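Local coordinates for protein cytosine-specific methyltransferase (Escherichia coli O157:H7 EDL933, PDB 3G7U) that probably transfers a methyl group from S-adenosyl-L-methionine to carbon 5 of cytosine in DNA, as a member of the C5-methyltransferase family, at residues Y100-F103 with Y104-V107; P190-V193 with K194-L197. All blocks are in the same frame, centred on the assembly; numbering follows the deposited sequence.

Contact 1 (Y100-F103 with Y104-V107); sequences YMHF and YRLV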
# COMPACT_ATOMS: atom_id res chain seq x y z
N TYR A 100 -16.33 -3.79 -8.34
CA TYR A 100 -15.45 -4.89 -8.73
C TYR A 100 -15.52 -5.15 -10.22
O TYR A 100 -14.50 -5.27 -10.90
CB TYR A 100 -15.87 -6.18 -7.97
CG TYR A 100 -14.93 -7.34 -8.19
CD1 TYR A 100 -13.76 -7.46 -7.44
CD2 TYR A 100 -15.20 -8.32 -9.15
CE1 TYR A 100 -12.88 -8.49 -7.64
CE2 TYR A 100 -14.29 -9.39 -9.36
CZ TYR A 100 -13.14 -9.45 -8.58
OH TYR A 100 -12.22 -10.46 -8.73
N MET A 101 -16.76 -5.26 -10.72
CA MET A 101 -17.02 -5.53 -12.13
C MET A 101 -16.58 -4.39 -13.05
O MET A 101 -16.14 -4.64 -14.17
CB MET A 101 -18.51 -5.81 -12.34
CG MET A 101 -19.00 -7.20 -11.87
SD MET A 101 -18.15 -8.62 -12.62
CE MET A 101 -17.90 -8.14 -14.34
N HIS A 102 -16.67 -3.15 -12.55
CA HIS A 102 -16.22 -1.95 -13.32
C HIS A 102 -14.73 -1.92 -13.52
O HIS A 102 -14.25 -1.42 -14.54
CB HIS A 102 -16.66 -0.66 -12.62
CG HIS A 102 -18.13 -0.39 -12.71
ND1 HIS A 102 -18.79 -0.29 -13.92
CD2 HIS A 102 -19.06 -0.22 -11.75
CE1 HIS A 102 -20.07 -0.05 -13.69
NE2 HIS A 102 -20.27 -0.02 -12.39
N PHE A 103 -13.96 -2.42 -12.54
CA PHE A 103 -12.52 -2.55 -12.72
C PHE A 103 -12.25 -3.38 -13.97
O PHE A 103 -11.42 -3.01 -14.83
CB PHE A 103 -11.81 -3.21 -11.50
CG PHE A 103 -10.31 -3.36 -11.64
CD1 PHE A 103 -9.48 -2.35 -11.21
CD2 PHE A 103 -9.73 -4.55 -12.12
CE1 PHE A 103 -8.11 -2.48 -11.33
CE2 PHE A 103 -8.38 -4.69 -12.25
CZ PHE A 103 -7.56 -3.67 -11.85
N TYR A 104 -12.88 -4.53 -14.03
CA TYR A 104 -12.64 -5.47 -15.10
C TYR A 104 -13.28 -5.00 -16.42
O TYR A 104 -12.74 -5.28 -17.47
CB TYR A 104 -13.08 -6.89 -14.73
CG TYR A 104 -12.09 -7.47 -13.74
CD1 TYR A 104 -10.89 -7.98 -14.18
CD2 TYR A 104 -12.34 -7.44 -12.36
CE1 TYR A 104 -9.92 -8.46 -13.29
CE2 TYR A 104 -11.39 -7.94 -11.45
CZ TYR A 104 -10.20 -8.45 -11.92
OH TYR A 104 -9.25 -8.95 -11.06
N ARG A 105 -14.37 -4.25 -16.32
CA ARG A 105 -14.92 -3.61 -17.53
C ARG A 105 -13.90 -2.66 -18.14
O ARG A 105 -13.68 -2.66 -19.35
CB ARG A 105 -16.25 -2.91 -17.24
CG ARG A 105 -16.79 -2.10 -18.40
CD ARG A 105 -18.10 -1.37 -18.05
NE ARG A 105 -17.98 -0.45 -16.90
CZ ARG A 105 -17.40 0.76 -16.94
NH1 ARG A 105 -16.88 1.23 -18.08
NH2 ARG A 105 -17.35 1.52 -15.84
N LEU A 106 -13.27 -1.85 -17.29
CA LEU A 106 -12.26 -0.90 -17.75
C LEU A 106 -11.05 -1.58 -18.34
O LEU A 106 -10.51 -1.11 -19.32
CB LEU A 106 -11.86 0.05 -16.62
CG LEU A 106 -12.94 1.08 -16.28
CD1 LEU A 106 -12.52 1.91 -15.07
CD2 LEU A 106 -13.12 2.01 -17.49
N VAL A 107 -10.61 -2.68 -17.75
CA VAL A 107 -9.51 -3.43 -18.35
C VAL A 107 -9.89 -3.92 -19.79
O VAL A 107 -9.09 -3.86 -20.73
CB VAL A 107 -9.11 -4.64 -17.46
CG1 VAL A 107 -8.19 -5.57 -18.23
CG2 VAL A 107 -8.42 -4.15 -16.15
O HOH W 1 -9.73 -9.08 -8.53

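Contact 2 (P190-V193 with K194-L197); sequences PVTV and KDAL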
# COMPACT_ATOMS: atom_id res chain seq x y z
N PRO A 190 14.46 -10.93 6.49
CA PRO A 190 13.28 -10.58 7.28
C PRO A 190 13.51 -9.33 8.13
O PRO A 190 14.62 -9.07 8.58
CB PRO A 190 13.07 -11.80 8.18
CG PRO A 190 14.42 -12.47 8.21
CD PRO A 190 15.00 -12.25 6.87
N VAL A 191 12.45 -8.53 8.29
CA VAL A 191 12.55 -7.28 9.04
C VAL A 191 11.56 -7.42 10.16
O VAL A 191 10.37 -7.45 9.91
CB VAL A 191 12.18 -6.04 8.18
CG1 VAL A 191 12.44 -4.77 8.95
CG2 VAL A 191 13.03 -6.02 6.93
N THR A 192 12.04 -7.54 11.39
CA THR A 192 11.19 -7.63 12.56
C THR A 192 10.80 -6.23 13.02
O THR A 192 11.36 -5.23 12.53
CB THR A 192 11.95 -8.31 13.73
OG1 THR A 192 13.16 -7.58 13.96
CG2 THR A 192 12.32 -9.75 13.35
N VAL A 193 9.86 -6.18 13.96
CA VAL A 193 9.42 -4.93 14.61
C VAL A 193 10.61 -4.11 15.09
O VAL A 193 10.74 -2.92 14.78
CB VAL A 193 8.44 -5.25 15.79
CG1 VAL A 193 8.10 -3.99 16.63
CG2 VAL A 193 7.19 -5.92 15.26
N LYS A 194 11.53 -4.75 15.81
CA LYS A 194 12.67 -4.06 16.38
C LYS A 194 13.50 -3.39 15.32
O LYS A 194 13.97 -2.27 15.51
CB LYS A 194 13.49 -5.05 17.24
CG LYS A 194 14.92 -4.65 17.61
CD LYS A 194 15.55 -5.74 18.51
CE LYS A 194 16.65 -5.20 19.44
NZ LYS A 194 16.97 -6.17 20.57
N ASP A 195 13.70 -4.06 14.19
CA ASP A 195 14.49 -3.46 13.10
C ASP A 195 13.75 -2.31 12.45
O ASP A 195 14.36 -1.31 12.05
CB ASP A 195 14.78 -4.48 11.99
CG ASP A 195 15.54 -5.72 12.48
OD1 ASP A 195 16.42 -5.58 13.35
OD2 ASP A 195 15.25 -6.82 11.96
N ALA A 196 12.43 -2.45 12.31
CA ALA A 196 11.67 -1.43 11.53
C ALA A 196 11.58 -0.14 12.32
O ALA A 196 11.64 0.94 11.74
CB ALA A 196 10.27 -1.94 11.21
N LEU A 197 11.51 -0.26 13.64
CA LEU A 197 11.31 0.90 14.54
C LEU A 197 12.61 1.54 15.02
O LEU A 197 12.57 2.53 15.76
CB LEU A 197 10.45 0.49 15.73
CG LEU A 197 9.06 -0.02 15.36
CD1 LEU A 197 8.18 -0.09 16.59
CD2 LEU A 197 8.42 0.88 14.30

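Contact 1 (Y100-F103 with Y104-V107)
An aromatic cluster of Tyr100, Phe103 and Tyr104 lies along helix 94-110, its Tyr100 end close to Cys81, the predicted catalytic cysteine. Phe103 meets Tyr104 edge to face: CD2 of Phe103 sits over the centre of the Tyr104 ring, with planes at 74° and centroids 5.1 Å apart. One turn back, Tyr104 CE2 lies over a face of the Tyr100 ring, 3.7 Å from Tyr100 CZ, but the planes are inclined obliquely. A water joins the two phenols, 2.9 Å from Tyr100 OH and 2.6 Å from Tyr104 OH.

On another side of the helix, Arg105 NE donates to His102 ND1 (3.1 Å, N-H...N angle 148°), the donor lying in the imidazole plane and ND1 in the guanidinium plane. The two side chains run alongside each other, a bend at chi3 turning NE onto ND1, with the guanidinium steep to the imidazole (75°). The bond uses ND1 as acceptor, consistent with a neutral ring protonated on NE2. NH2 also donates to Leu57 O, and NH1 forms a salt bridge with Glu109.

Phe103 and Tyr104 both rest on Ala117 of strand 114-119, Phe103 and Leu106 reach Leu8 of strand 4-8, and Tyr104 and Val107 border helix 129-140.

Contact 2 (P190-V193 with K194-L197)
Thr192 and Asp195 meet where the loop from strand 163-171 enters helix 193-196, with Thr192 at the N-cap. The threonine hydroxyl occupies the rotamer between its own backbone N and carbonyl carbon (chi1 55°), which keeps OG1 close to that N, so that both can approach one acceptor. Asp195 swings CG beside its own backbone N (chi1 -59°), carrying the carboxylate back toward the loop. A single oxygen, OD2, consequently faces both groups. Thr192 N donates to Asp195 OD2 over 3.3 Å, a weak but fairly straight bond (160°), while Thr192 OG1 stands 3.0 Å from the same OD2 in a weak interaction whose proton has another possible acceptor. A carboxylate held at this end of a helix would probably be favoured by the helix dipole.

Apolar groups pack around the turn. Val191 puts CG1 3.8 Å from Asp195 CB and 4.2 Å from Ala196 CB, crossing the aspartate obliquely. Val193 and Leu197 run alongside each other and point the same way, Val193 CG1 meeting Leu197 CD1 at 3.9 Å. The backbone turn is closed by Ala196 N to Thr192 O and Leu197 N to Val193 O, each 3.0 Å long. Around it, Phe226 of helix 225-231 touches Val191 and Ala196, and Leu327 of helix 321-328 touches Ala196 and Leu197.

The weak bond from the N-cap N-H to Asp195 OD2 corresponds to one half of a capping box; Thr192 OG1 and Asp195 N, 3.6 Å apart, do not clearly supply the other.

In the fold
Contact 1 precedes contact 2 along the chain. Their centres are about 37 Å apart and their nearest atoms about 28 Å, on opposite sides of the chain's centre, so neither touches the other. Contact 1 lies within helix 94-110, which links parallel strands 74-77 and 114-119 of the seven-stranded mixed sheet, the core of a class I methyltransferase fold. The chain then passes through helix 129-140 and the antiparallel strands 143-152 and 163-171 before reaching contact 2, the start of short helix 193-196, packed against helices 225-231 and 321-328. Contact 1 thus belongs to the sheet-and-helix core near the predicted catalytic cysteine, whereas contact 2 follows the sheet's last strand, away from that site.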